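Local coordinates for CELL WALL surface anchor family protein (Streptococcus pneumoniae, PDB 2Y1V), which serves as the major pilin subunit, RrgB, which probably polymerises to form the backbone of the pneumococcal pilus, at residues T6-V11 / V147-V152; D22-E27 / A43-I48; G315-T320 / Y373-R378; A109-Y114 / I140-N145. All blocks are in the same frame, centred on the assembly; numbering follows the deposited sequence.

Contact 1: residues T6-V11 / V147-V152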
loop_
_atom_site.group_PDB
_atom_site.type_symbol
_atom_site.label_atom_id
_atom_site.label_comp_id
_atom_site.label_asym_id
_atom_site.label_seq_id
_atom_site.Cartn_x
_atom_site.Cartn_y
_atom_site.Cartn_z
ATOM N N THR A 6 -24.817 -3.969 49.907
ATOM C CA THR A 6 -23.658 -3.664 49.073
ATOM C C THR A 6 -24.034 -2.579 48.075
ATOM O O THR A 6 -24.579 -2.878 47.013
ATOM C CB THR A 6 -23.136 -4.895 48.315
ATOM O OG1 THR A 6 -22.703 -5.902 49.245
ATOM C CG2 THR A 6 -21.959 -4.497 47.425
ATOM N N THR A 7 -23.742 -1.323 48.413
ATOM C CA THR A 7 -24.256 -0.192 47.647
ATOM C C THR A 7 -23.370 0.269 46.497
ATOM O O THR A 7 -23.783 1.101 45.689
ATOM C CB THR A 7 -24.586 1.008 48.541
ATOM O OG1 THR A 7 -23.384 1.531 49.130
ATOM C CG2 THR A 7 -25.571 0.596 49.622
ATOM N N SER A 8 -22.155 -0.270 46.417
ATOM C CA SER A 8 -21.312 0.012 45.263
ATOM C C SER A 8 -20.272 -1.078 45.037
ATOM O O SER A 8 -19.808 -1.712 45.983
ATOM C CB SER A 8 -20.603 1.345 45.406
ATOM O OG SER A 8 -19.294 1.120 45.896
ATOM N N VAL A 9 -19.914 -1.258 43.766
ATOM C CA VAL A 9 -18.904 -2.206 43.332
ATOM C C VAL A 9 -17.946 -1.493 42.387
ATOM O O VAL A 9 -18.366 -0.806 41.460
ATOM C CB VAL A 9 -19.552 -3.402 42.607
ATOM C CG1 VAL A 9 -18.502 -4.299 42.005
ATOM C CG2 VAL A 9 -20.470 -4.178 43.557
ATOM N N THR A 10 -16.650 -1.626 42.620
ATOM C CA THR A 10 -15.703 -0.993 41.728
ATOM C C THR A 10 -14.860 -2.045 41.034
ATOM O O THR A 10 -14.283 -2.932 41.675
ATOM C CB THR A 10 -14.819 0.041 42.455
ATOM O OG1 THR A 10 -15.649 1.063 43.025
ATOM C CG2 THR A 10 -13.853 0.680 41.489
ATOM N N VAL A 11 -14.816 -1.963 39.710
ATOM C CA VAL A 11 -14.035 -2.908 38.924
ATOM C C VAL A 11 -12.676 -2.304 38.609
ATOM O O VAL A 11 -12.593 -1.224 38.042
ATOM C CB VAL A 11 -14.734 -3.243 37.616
ATOM C CG1 VAL A 11 -13.949 -4.303 36.872
ATOM C CG2 VAL A 11 -16.145 -3.710 37.886
ATOM N N VAL A 147 -19.618 -6.619 53.003
ATOM C CA VAL A 147 -19.112 -5.389 52.403
ATOM C C VAL A 147 -20.229 -4.506 51.863
ATOM O O VAL A 147 -21.210 -5.010 51.312
ATOM C CB VAL A 147 -18.088 -5.710 51.278
ATOM C CG1 VAL A 147 -17.302 -4.466 50.891
ATOM C CG2 VAL A 147 -17.126 -6.841 51.723
ATOM N N VAL A 148 -20.083 -3.191 52.045
ATOM C CA VAL A 148 -21.005 -2.205 51.474
ATOM C C VAL A 148 -20.425 -1.588 50.203
ATOM O O VAL A 148 -21.164 -1.235 49.282
ATOM C CB VAL A 148 -21.329 -1.047 52.468
ATOM C CG1 VAL A 148 -21.855 -1.591 53.787
ATOM C CG2 VAL A 148 -20.106 -0.180 52.706
ATOM N N ASP A 149 -19.102 -1.433 50.175
ATOM C CA ASP A 149 -18.389 -0.885 49.021
ATOM C C ASP A 149 -17.336 -1.891 48.563
ATOM O O ASP A 149 -16.241 -1.952 49.121
ATOM C CB ASP A 149 -17.725 0.455 49.369
ATOM C CG ASP A 149 -18.739 1.541 49.739
ATOM O OD1 ASP A 149 -19.937 1.225 49.902
ATOM O OD2 ASP A 149 -18.342 2.714 49.867
ATOM N N ALA A 150 -17.672 -2.684 47.550
ATOM C CA ALA A 150 -16.801 -3.764 47.126
ATOM C C ALA A 150 -15.857 -3.355 46.004
ATOM O O ALA A 150 -16.065 -2.342 45.316
ATOM C CB ALA A 150 -17.618 -4.983 46.723
ATOM N N HIS A 151 -14.814 -4.154 45.839
ATOM C CA HIS A 151 -13.802 -3.924 44.836
ATOM C C HIS A 151 -13.391 -5.285 44.288
ATOM O O HIS A 151 -13.177 -6.223 45.067
ATOM C CB HIS A 151 -12.602 -3.210 45.462
ATOM C CG HIS A 151 -12.912 -1.833 45.976
ATOM N ND1 HIS A 151 -13.533 -1.609 47.189
ATOM C CD2 HIS A 151 -12.674 -0.611 45.446
ATOM C CE1 HIS A 151 -13.666 -0.309 47.383
ATOM N NE2 HIS A 151 -13.152 0.320 46.340
ATOM N N VAL A 152 -13.300 -5.385 42.960
ATOM C CA VAL A 152 -13.002 -6.654 42.270
ATOM C C VAL A 152 -11.839 -6.503 41.270
ATOM O O VAL A 152 -11.586 -5.406 40.788
ATOM C CB VAL A 152 -14.245 -7.165 41.531
ATOM C CG1 VAL A 152 -15.268 -7.656 42.525
ATOM C CG2 VAL A 152 -14.846 -6.061 40.655
HETATM O O HOH W 1 -16.495 0.150 45.272
#

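Contact 2: residues D22-E27 / A43-I48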
loop_
_atom_site.group_PDB
_atom_site.type_symbol
_atom_site.label_atom_id
_atom_site.label_comp_id
_atom_site.label_asym_id
_atom_site.label_seq_id
_atom_site.Cartn_x
_atom_site.Cartn_y
_atom_site.Cartn_z
ATOM N N ASP A 22 -2.161 -15.919 36.544
ATOM C CA ASP A 22 -2.196 -16.834 37.671
ATOM C C ASP A 22 -1.412 -16.251 38.848
ATOM O O ASP A 22 -1.875 -16.304 39.980
ATOM C CB ASP A 22 -1.675 -18.220 37.272
ATOM C CG ASP A 22 -2.641 -18.966 36.361
ATOM O OD1 ASP A 22 -3.857 -18.714 36.464
ATOM O OD2 ASP A 22 -2.203 -19.809 35.544
ATOM N N LYS A 23 -0.247 -15.670 38.579
ATOM C CA LYS A 23 0.572 -15.057 39.635
ATOM C C LYS A 23 -0.128 -13.866 40.277
ATOM O O LYS A 23 0.063 -13.590 41.466
ATOM C CB LYS A 23 1.940 -14.611 39.099
ATOM C CG LYS A 23 2.839 -13.935 40.152
ATOM C CD LYS A 23 4.058 -13.277 39.522
ATOM C CE LYS A 23 5.120 -12.950 40.564
ATOM N NZ LYS A 23 5.891 -14.156 41.018
ATOM N N ILE A 24 -0.913 -13.136 39.490
ATOM C CA ILE A 24 -1.686 -12.041 40.047
ATOM C C ILE A 24 -2.678 -12.620 41.040
ATOM O O ILE A 24 -2.816 -12.122 42.160
ATOM C CB ILE A 24 -2.450 -11.253 38.971
ATOM C CG1 ILE A 24 -1.483 -10.436 38.118
ATOM C CG2 ILE A 24 -3.451 -10.326 39.623
ATOM C CD1 ILE A 24 -2.151 -9.682 37.006
ATOM N N ALA A 25 -3.362 -13.680 40.623
ATOM C CA ALA A 25 -4.319 -14.349 41.491
ATOM C C ALA A 25 -3.624 -14.891 42.741
ATOM O O ALA A 25 -4.183 -14.824 43.833
ATOM C CB ALA A 25 -5.038 -15.463 40.745
ATOM N N ASN A 26 -2.406 -15.411 42.573
ATOM C CA ASN A 26 -1.630 -15.957 43.692
ATOM C C ASN A 26 -0.873 -14.865 44.454
ATOM O O ASN A 26 0.301 -15.015 44.792
ATOM C CB ASN A 26 -0.650 -17.051 43.228
ATOM C CG ASN A 26 -1.303 -18.097 42.335
ATOM O OD1 ASN A 26 -2.523 -18.258 42.324
ATOM N ND2 ASN A 26 -0.487 -18.811 41.577
ATOM N N GLU A 27 -1.550 -13.753 44.690
ATOM C CA GLU A 27 -1.056 -12.700 45.551
ATOM C C GLU A 27 -2.288 -12.057 46.132
ATOM O O GLU A 27 -2.238 -11.446 47.202
ATOM C CB GLU A 27 -0.236 -11.662 44.783
ATOM C CG GLU A 27 1.257 -11.968 44.682
ATOM C CD GLU A 27 2.128 -10.712 44.779
ATOM O OE1 GLU A 27 1.990 -9.962 45.773
ATOM O OE2 GLU A 27 2.959 -10.481 43.871
ATOM N N ALA A 43 3.709 -6.583 41.939
ATOM C CA ALA A 43 4.652 -5.848 41.095
ATOM C C ALA A 43 4.410 -6.194 39.631
ATOM O O ALA A 43 4.911 -5.540 38.724
ATOM C CB ALA A 43 6.095 -6.177 41.490
ATOM N N ASN A 44 3.611 -7.226 39.424
ATOM C CA ASN A 44 3.395 -7.809 38.113
ATOM C C ASN A 44 2.160 -7.250 37.393
ATOM O O ASN A 44 1.976 -7.470 36.194
ATOM C CB ASN A 44 3.257 -9.326 38.289
ATOM C CG ASN A 44 2.547 -9.984 37.129
ATOM O OD1 ASN A 44 2.769 -9.628 35.968
ATOM N ND2 ASN A 44 1.688 -10.957 37.432
ATOM N N ALA A 45 1.309 -6.538 38.124
ATOM C CA ALA A 45 0.043 -6.105 37.567
ATOM C C ALA A 45 -0.055 -4.599 37.523
ATOM O O ALA A 45 0.551 -3.914 38.331
ATOM C CB ALA A 45 -1.106 -6.683 38.362
ATOM N N LYS A 46 -0.825 -4.092 36.569
ATOM C CA LYS A 46 -1.036 -2.658 36.438
ATOM C C LYS A 46 -2.518 -2.375 36.190
ATOM O O LYS A 46 -3.201 -3.151 35.527
ATOM C CB LYS A 46 -0.180 -2.105 35.298
ATOM C CG LYS A 46 -0.062 -0.592 35.285
ATOM C CD LYS A 46 0.661 -0.111 34.031
ATOM C CE LYS A 46 0.183 1.280 33.619
ATOM N NZ LYS A 46 -1.309 1.330 33.446
ATOM N N GLU A 47 -3.020 -1.277 36.733
ATOM C CA GLU A 47 -4.414 -0.937 36.528
ATOM C C GLU A 47 -4.607 0.016 35.347
ATOM O O GLU A 47 -4.011 1.090 35.292
ATOM C CB GLU A 47 -5.028 -0.343 37.794
ATOM C CG GLU A 47 -6.518 -0.046 37.645
ATOM C CD GLU A 47 -7.149 0.372 38.947
ATOM O OE1 GLU A 47 -6.410 0.442 39.952
ATOM O OE2 GLU A 47 -8.375 0.625 38.966
ATOM N N ILE A 48 -5.468 -0.390 34.423
ATOM C CA ILE A 48 -5.710 0.356 33.190
ATOM C C ILE A 48 -7.136 0.885 33.053
ATOM O O ILE A 48 -8.102 0.255 33.476
ATOM C CB ILE A 48 -5.417 -0.513 31.958
ATOM C CG1 ILE A 48 -6.265 -1.786 31.993
ATOM C CG2 ILE A 48 -3.938 -0.880 31.907
ATOM C CD1 ILE A 48 -6.077 -2.659 30.765
#

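Contact 3: residues G315-T320 / Y373-R378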
loop_
_atom_site.group_PDB
_atom_site.type_symbol
_atom_site.label_atom_id
_atom_site.label_comp_id
_atom_site.label_asym_id
_atom_site.label_seq_id
_atom_site.Cartn_x
_atom_site.Cartn_y
_atom_site.Cartn_z
ATOM N N GLY A 315 1.281 21.572 -10.853
ATOM C CA GLY A 315 2.175 20.963 -9.875
ATOM C C GLY A 315 1.646 21.130 -8.465
ATOM O O GLY A 315 2.419 21.166 -7.503
ATOM N N ASP A 316 0.322 21.237 -8.361
ATOM C CA ASP A 316 -0.392 21.491 -7.109
ATOM C C ASP A 316 -1.155 20.231 -6.688
ATOM O O ASP A 316 -1.752 19.547 -7.526
ATOM C CB ASP A 316 -1.399 22.626 -7.302
ATOM C CG ASP A 316 -0.746 24.008 -7.354
ATOM O OD1 ASP A 316 0.231 24.266 -6.609
ATOM O OD2 ASP A 316 -1.232 24.864 -8.127
ATOM N N LEU A 317 -1.135 19.942 -5.388
ATOM C CA LEU A 317 -1.784 18.767 -4.807
ATOM C C LEU A 317 -2.347 19.153 -3.446
ATOM O O LEU A 317 -1.622 19.678 -2.599
ATOM C CB LEU A 317 -0.757 17.659 -4.607
ATOM C CG LEU A 317 -1.179 16.199 -4.505
ATOM C CD1 LEU A 317 0.056 15.377 -4.223
ATOM C CD2 LEU A 317 -2.232 15.969 -3.448
ATOM N N THR A 318 -3.626 18.865 -3.240
ATOM C CA THR A 318 -4.350 19.315 -2.075
ATOM C C THR A 318 -4.878 18.161 -1.253
ATOM O O THR A 318 -5.489 17.237 -1.794
ATOM C CB THR A 318 -5.550 20.212 -2.483
ATOM O OG1 THR A 318 -5.060 21.409 -3.094
ATOM C CG2 THR A 318 -6.388 20.588 -1.267
ATOM N N LEU A 319 -4.647 18.230 0.056
ATOM C CA LEU A 319 -5.204 17.277 1.017
ATOM C C LEU A 319 -6.374 17.921 1.687
ATOM O O LEU A 319 -6.325 19.098 2.014
ATOM C CB LEU A 319 -4.193 16.933 2.114
ATOM C CG LEU A 319 -4.735 16.225 3.363
ATOM C CD1 LEU A 319 -5.012 14.806 3.027
ATOM C CD2 LEU A 319 -3.709 16.306 4.498
ATOM N N THR A 320 -7.412 17.136 1.929
ATOM C CA THR A 320 -8.601 17.634 2.581
ATOM C C THR A 320 -9.077 16.608 3.587
ATOM O O THR A 320 -9.289 15.460 3.232
ATOM C CB THR A 320 -9.706 17.904 1.559
ATOM O OG1 THR A 320 -9.160 18.675 0.481
ATOM C CG2 THR A 320 -10.866 18.662 2.203
ATOM N N TYR A 373 2.112 10.746 -5.577
ATOM C CA TYR A 373 2.445 11.052 -4.181
ATOM C C TYR A 373 1.346 10.543 -3.244
ATOM O O TYR A 373 0.242 10.193 -3.670
ATOM C CB TYR A 373 2.591 12.591 -3.948
ATOM C CG TYR A 373 3.638 13.311 -4.774
ATOM C CD1 TYR A 373 3.354 13.745 -6.065
ATOM C CD2 TYR A 373 4.905 13.578 -4.259
ATOM C CE1 TYR A 373 4.302 14.417 -6.835
ATOM C CE2 TYR A 373 5.873 14.254 -5.026
ATOM C CZ TYR A 373 5.559 14.671 -6.318
ATOM O OH TYR A 373 6.487 15.350 -7.098
ATOM N N LYS A 374 1.640 10.552 -1.952
ATOM C CA LYS A 374 0.667 10.148 -0.947
ATOM C C LYS A 374 0.928 10.893 0.347
ATOM O O LYS A 374 2.072 11.163 0.696
ATOM C CB LYS A 374 0.693 8.635 -0.718
ATOM C CG LYS A 374 2.098 8.041 -0.545
ATOM C CD LYS A 374 2.062 6.494 -0.450
ATOM C CE LYS A 374 3.471 5.915 -0.301
ATOM N NZ LYS A 374 3.443 4.510 0.100
ATOM N N PHE A 375 -0.150 11.285 1.010
ATOM C CA PHE A 375 -0.071 11.877 2.322
ATOM C C PHE A 375 -0.310 10.730 3.267
ATOM O O PHE A 375 -1.358 10.105 3.240
ATOM C CB PHE A 375 -1.173 12.924 2.519
ATOM C CG PHE A 375 -0.914 14.255 1.839
ATOM C CD1 PHE A 375 -0.023 15.171 2.377
ATOM C CD2 PHE A 375 -1.608 14.604 0.695
ATOM C CE1 PHE A 375 0.178 16.408 1.769
ATOM C CE2 PHE A 375 -1.410 15.824 0.069
ATOM C CZ PHE A 375 -0.524 16.733 0.610
ATOM N N VAL A 376 0.679 10.428 4.090
ATOM C CA VAL A 376 0.560 9.332 5.009
ATOM C C VAL A 376 0.321 9.920 6.374
ATOM O O VAL A 376 1.213 10.502 6.979
ATOM C CB VAL A 376 1.840 8.443 4.999
ATOM C CG1 VAL A 376 1.751 7.329 6.038
ATOM C CG2 VAL A 376 2.056 7.868 3.619
ATOM N N GLU A 377 -0.900 9.776 6.858
ATOM C CA GLU A 377 -1.241 10.299 8.153
ATOM C C GLU A 377 -0.416 9.671 9.277
ATOM O O GLU A 377 -0.310 8.429 9.382
ATOM C CB GLU A 377 -2.726 10.104 8.426
ATOM C CG GLU A 377 -3.136 10.624 9.793
ATOM C CD GLU A 377 -4.619 10.512 10.048
ATOM O OE1 GLU A 377 -5.399 10.950 9.181
ATOM O OE2 GLU A 377 -4.998 9.997 11.125
ATOM N N ARG A 378 0.190 10.533 10.090
ATOM C CA ARG A 378 0.796 10.103 11.343
ATOM C C ARG A 378 -0.287 9.763 12.364
ATOM O O ARG A 378 -1.202 10.537 12.601
ATOM C CB ARG A 378 1.725 11.171 11.903
ATOM C CG ARG A 378 3.050 11.265 11.163
ATOM C CD ARG A 378 4.073 12.100 11.931
ATOM N NE ARG A 378 5.186 12.475 11.059
ATOM C CZ ARG A 378 6.048 13.457 11.318
ATOM N NH1 ARG A 378 5.940 14.185 12.424
ATOM N NH2 ARG A 378 7.012 13.720 10.457
#

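Contact 4: residues A109-Y114 / I140-N145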
loop_
_atom_site.group_PDB
_atom_site.type_symbol
_atom_site.label_atom_id
_atom_site.label_comp_id
_atom_site.label_asym_id
_atom_site.label_seq_id
_atom_site.Cartn_x
_atom_site.Cartn_y
_atom_site.Cartn_z
ATOM N N ALA A 109 -29.089 -11.241 44.658
ATOM C CA ALA A 109 -28.995 -12.212 43.581
ATOM C C ALA A 109 -27.542 -12.461 43.221
ATOM O O ALA A 109 -26.644 -11.884 43.827
ATOM C CB ALA A 109 -29.758 -11.727 42.367
ATOM N N LYS A 110 -27.320 -13.343 42.251
ATOM C CA LYS A 110 -26.003 -13.539 41.653
ATOM C C LYS A 110 -25.971 -12.742 40.356
ATOM O O LYS A 110 -26.963 -12.715 39.613
ATOM C CB LYS A 110 -25.762 -15.023 41.341
ATOM C CG LYS A 110 -25.994 -15.953 42.509
ATOM C CD LYS A 110 -25.790 -17.408 42.112
ATOM C CE LYS A 110 -25.995 -18.345 43.303
ATOM N NZ LYS A 110 -25.534 -19.756 43.034
ATOM N N TYR A 111 -24.852 -12.066 40.101
ATOM C CA TYR A 111 -24.696 -11.287 38.884
ATOM C C TYR A 111 -23.362 -11.551 38.216
ATOM O O TYR A 111 -22.369 -11.945 38.863
ATOM C CB TYR A 111 -24.769 -9.797 39.168
ATOM C CG TYR A 111 -26.069 -9.323 39.754
ATOM C CD1 TYR A 111 -27.140 -8.971 38.937
ATOM C CD2 TYR A 111 -26.226 -9.218 41.127
ATOM C CE1 TYR A 111 -28.344 -8.521 39.480
ATOM C CE2 TYR A 111 -27.416 -8.770 41.673
ATOM C CZ TYR A 111 -28.466 -8.423 40.845
ATOM O OH TYR A 111 -29.634 -7.999 41.412
ATOM N N LYS A 112 -23.328 -11.290 36.916
ATOM C CA LYS A 112 -22.079 -11.336 36.203
ATOM C C LYS A 112 -21.719 -9.961 35.635
ATOM O O LYS A 112 -22.601 -9.197 35.226
ATOM C CB LYS A 112 -22.168 -12.371 35.092
ATOM C CG LYS A 112 -22.543 -13.752 35.609
ATOM C CD LYS A 112 -22.571 -14.746 34.511
ATOM C CE LYS A 112 -22.692 -16.154 35.094
ATOM N NZ LYS A 112 -22.900 -17.136 34.015
ATOM N N ILE A 113 -20.425 -9.653 35.637
ATOM C CA ILE A 113 -19.921 -8.516 34.907
ATOM C C ILE A 113 -18.953 -8.976 33.818
ATOM O O ILE A 113 -17.966 -9.677 34.087
ATOM C CB ILE A 113 -19.235 -7.479 35.817
ATOM C CG1 ILE A 113 -19.937 -7.403 37.172
ATOM C CG2 ILE A 113 -19.234 -6.115 35.138
ATOM C CD1 ILE A 113 -19.128 -6.717 38.239
ATOM N N TYR A 114 -19.232 -8.561 32.591
ATOM C CA TYR A 114 -18.406 -8.933 31.452
ATOM C C TYR A 114 -17.537 -7.790 30.957
ATOM O O TYR A 114 -17.873 -6.611 31.122
ATOM C CB TYR A 114 -19.285 -9.390 30.294
ATOM C CG TYR A 114 -19.875 -10.754 30.503
ATOM C CD1 TYR A 114 -20.998 -10.927 31.299
ATOM C CD2 TYR A 114 -19.315 -11.875 29.894
ATOM C CE1 TYR A 114 -21.535 -12.169 31.495
ATOM C CE2 TYR A 114 -19.852 -13.121 30.083
ATOM C CZ TYR A 114 -20.961 -13.263 30.894
ATOM O OH TYR A 114 -21.510 -14.508 31.091
ATOM N N ILE A 140 -20.231 -12.040 41.035
ATOM C CA ILE A 140 -20.410 -11.445 42.346
ATOM C C ILE A 140 -21.860 -11.573 42.788
ATOM O O ILE A 140 -22.778 -11.101 42.097
ATOM C CB ILE A 140 -20.060 -9.948 42.346
ATOM C CG1 ILE A 140 -20.923 -9.210 41.336
ATOM C CG2 ILE A 140 -18.598 -9.730 42.021
ATOM C CD1 ILE A 140 -20.745 -7.708 41.406
ATOM N N GLU A 141 -22.066 -12.203 43.939
ATOM C CA GLU A 141 -23.405 -12.306 44.510
ATOM C C GLU A 141 -23.590 -11.200 45.546
ATOM O O GLU A 141 -22.696 -10.947 46.356
ATOM C CB GLU A 141 -23.623 -13.692 45.126
ATOM C CG GLU A 141 -25.062 -13.977 45.510
ATOM C CD GLU A 141 -25.205 -15.227 46.361
ATOM O OE1 GLU A 141 -24.217 -15.980 46.494
ATOM O OE2 GLU A 141 -26.303 -15.463 46.900
ATOM N N LEU A 142 -24.741 -10.530 45.499
ATOM C CA LEU A 142 -25.037 -9.414 46.410
ATOM C C LEU A 142 -26.098 -9.798 47.446
ATOM O O LEU A 142 -27.062 -10.492 47.124
ATOM C CB LEU A 142 -25.523 -8.182 45.630
ATOM C CG LEU A 142 -24.602 -7.453 44.647
ATOM C CD1 LEU A 142 -25.392 -6.452 43.819
ATOM C CD2 LEU A 142 -23.479 -6.735 45.377
ATOM N N PRO A 143 -25.938 -9.316 48.688
ATOM C CA PRO A 143 -24.801 -8.472 49.078
ATOM C C PRO A 143 -23.482 -9.250 49.158
ATOM O O PRO A 143 -23.477 -10.462 49.391
ATOM C CB PRO A 143 -25.201 -7.946 50.460
ATOM C CG PRO A 143 -26.249 -8.895 50.965
ATOM C CD PRO A 143 -26.933 -9.476 49.764
ATOM N N LEU A 144 -22.370 -8.556 48.944
ATOM C CA LEU A 144 -21.065 -9.164 49.094
ATOM C C LEU A 144 -20.816 -9.366 50.577
ATOM O O LEU A 144 -20.278 -8.483 51.261
ATOM C CB LEU A 144 -19.984 -8.270 48.502
ATOM C CG LEU A 144 -18.616 -8.947 48.441
ATOM C CD1 LEU A 144 -18.740 -10.380 47.915
ATOM C CD2 LEU A 144 -17.674 -8.132 47.586
ATOM N N ASN A 145 -21.227 -10.526 51.075
ATOM C CA ASN A 145 -21.185 -10.793 52.492
ATOM C C ASN A 145 -21.395 -9.515 53.275
ATOM O O ASN A 145 -22.487 -8.951 53.347
ATOM C CB ASN A 145 -19.822 -11.357 52.909
ATOM C CG ASN A 145 -19.423 -12.595 52.125
ATOM O OD1 ASN A 145 -20.208 -13.530 51.950
ATOM N ND2 ASN A 145 -18.184 -12.611 51.659
#

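Contact 1: residues T6-V11 / V147-V152
Strands 8-11 and 149-152 run parallel at 21° to each other, with S8, V9, T10 and V11 registered against D149, A150, H151 and V152. The ladder alternates between them: S8 N gives to V148 O, A150 N to S8 O, T10 N to A150 O at 2.9 Å, and V152 N to T10 O at 2.9 Å. T7 N also reaches V148 O, in a bent and weak bond. Ahead of the strands, T6 OG1 donates to V147 O at 2.7 Å. With chi1 at -62°, OG1 sits beside its own backbone N and opposite the carbonyl carbon. The same hydroxyl is hydrogen-bonded to L144 N, so two backbone groups grip it. This is the pairing of the first strand of the N-terminal domain with the long strand 149-167, which also pairs with strand 191-200 in the same mixed sheet. On the face of S8, T10 and H151, one water joins three groups. It donates to A150 O and hydrogen-bonds S8 OG at 3.0 Å and T10 OG1 at 2.6 Å. It also lies above one face of the H151 ring, toward the rim. T10 and H151 lie side by side, with T10 CB 3.7 Å from H151 CD2. On the other face, V11 CG2 meets V152 CG2 at 3.9 Å. V11 packs further on F53 and V9 on W55.

Contact 2: residues D22-E27 / A43-I48
I24 is the main helix residue to reach segment 43-48, where it touches N44 and A45. From CB the chain forks. CG2 stays anti to the backbone N, while CG1 lies beside that N (chi1 -71°) and heads for the strand. CG1 meets the amide nitrogen of N44 first: I24 CG1 is 3.3 Å from N44 ND2, a tight packing contact. I24 CG1 also lies 3.8 Å from A45 CB. The chain then runs on extended, with chi2 at 178°. This carries the tip over A45, where I24 CD1 closes to 3.5 Å on A45 CB. I24 CD1 is still 4.1 Å from N44 ND2, so the methyl sits chiefly on the alanine. The side chains of I24 and N44 cross at about a right angle. K23 adds a second wall: K23 CD is 3.9 Å from N44 ND2, and its aliphatic chain passes the amide obliquely. ND2 is thus packed against carbon from two helix residues. It gives a hydrogen bond to D20 O, two residues before the helix starts. No hydrogen bond joins the two segments; the contact is packing. Helix 22-28 packs across three neighbouring strands of the mixed sheet: I24 touches A45 of strand 45-47, L14 and A16 of strand 8-16, and K155 of strand 149-167.

Contact 3: residues G315-T320 / Y373-R378
The hydroxyl of Y373, whose CB packs on L317, is hydrogen-bonded to the backbone N of D368. That bond holds the far end of the ring; the near end belongs to the contact. L317 CD1 lies 3.8 Å from Y373 CB. It comes at the ring obliquely. No hydrogen bond crosses between the segments, and the meeting is wholly apolar. F375 carries most of it. Its CG lies beside the backbone N, opposite the carbonyl carbon (chi1 -77°), and the ring reaches toward segment 315-320. L319 CB sits over one face of that ring, 3.9 Å from the F375 ring centroid and 21° off the normal, a CH-pi contact. It is offset toward the rim, with L319 CB 3.6 Å from F375 CE2. L317 comes from a different quarter. L317 CD2 lies at the ring edge, near the plane, 3.6 Å from F375 CE2. One ring carbon therefore meets both leucines. The strands face each other across a beta sandwich, consistent with the Cna-B-like family of the transthyretin clan. The axes of 317-320 and 373-377 are 9.0 Å apart at closest and inclined at 27°. Strand 317-325 belongs to a four-stranded sheet, strand 373-377 to a three-stranded one. L319 also packs on F339 and L355, and F375 on L341 and V353. K374 turns away from segment 315-320 and forms a salt bridge with D291, a nickel-site residue.

Contact 4: residues A109-Y114 / I140-N145
An antiparallel pair at the margin of a four-stranded sheet joins A109, K110 and Y111 to L142, E141 and I140. A109 with L142 and Y111 with I140 are hydrogen-bonded pairs, each closed by two backbone bonds. L142 N reaches A109 O at 2.9 Å, and Y111 N reaches I140 O at 3.0 Å from above the carbonyl plane. Between them, K110 and E141 form the non-hydrogen-bonded pair. Their chains cross obliquely, K110 CG to E141 CG at 3.7 Å, while the charged ends stand apart, with K110 NZ 5.3 Å from E141 OE1. E141 CG is anti to its own N (chi1 -169°) and presses on A109 O at 3.1 Å. On the other face, L142 CD1 comes obliquely to the Y111 ring, 3.8 Å from Y111 CE2. The two side chains cross at about a right angle. The Y111 hydroxyl is hydrogen-bonded to P107 O. Further along, I113 CD1 meets I140 CD1 at 3.7 Å. Strand 52-57 flanks 109-115 on its other side, and its W55 touches both I113 and I140. I140 also packs on V152 of strand 149-167, in the neighbouring sheet.

From the N terminus, the chain lays down strand 8-16, then helix 22-28, then strand 45-47. Contact 2 closes this short loop by setting the helix against strand 45-47 of the mixed sheet. Contact 4 closes the next loop, tying strand 109-115 to strand 138-142 in a separate four-stranded sheet. Strand 149-167 follows, and contact 1 closes the long outer loop by pairing it with the first strand. Contacts 2 and 4 are nested inside that loop, in series with each other. Contacts 1 and 4 also touch, as L142 and L144 pack on T6 and A150. Contact 3 comes later, in a separate sandwich, with about 30 Å between its nearest atoms and those of contact 1.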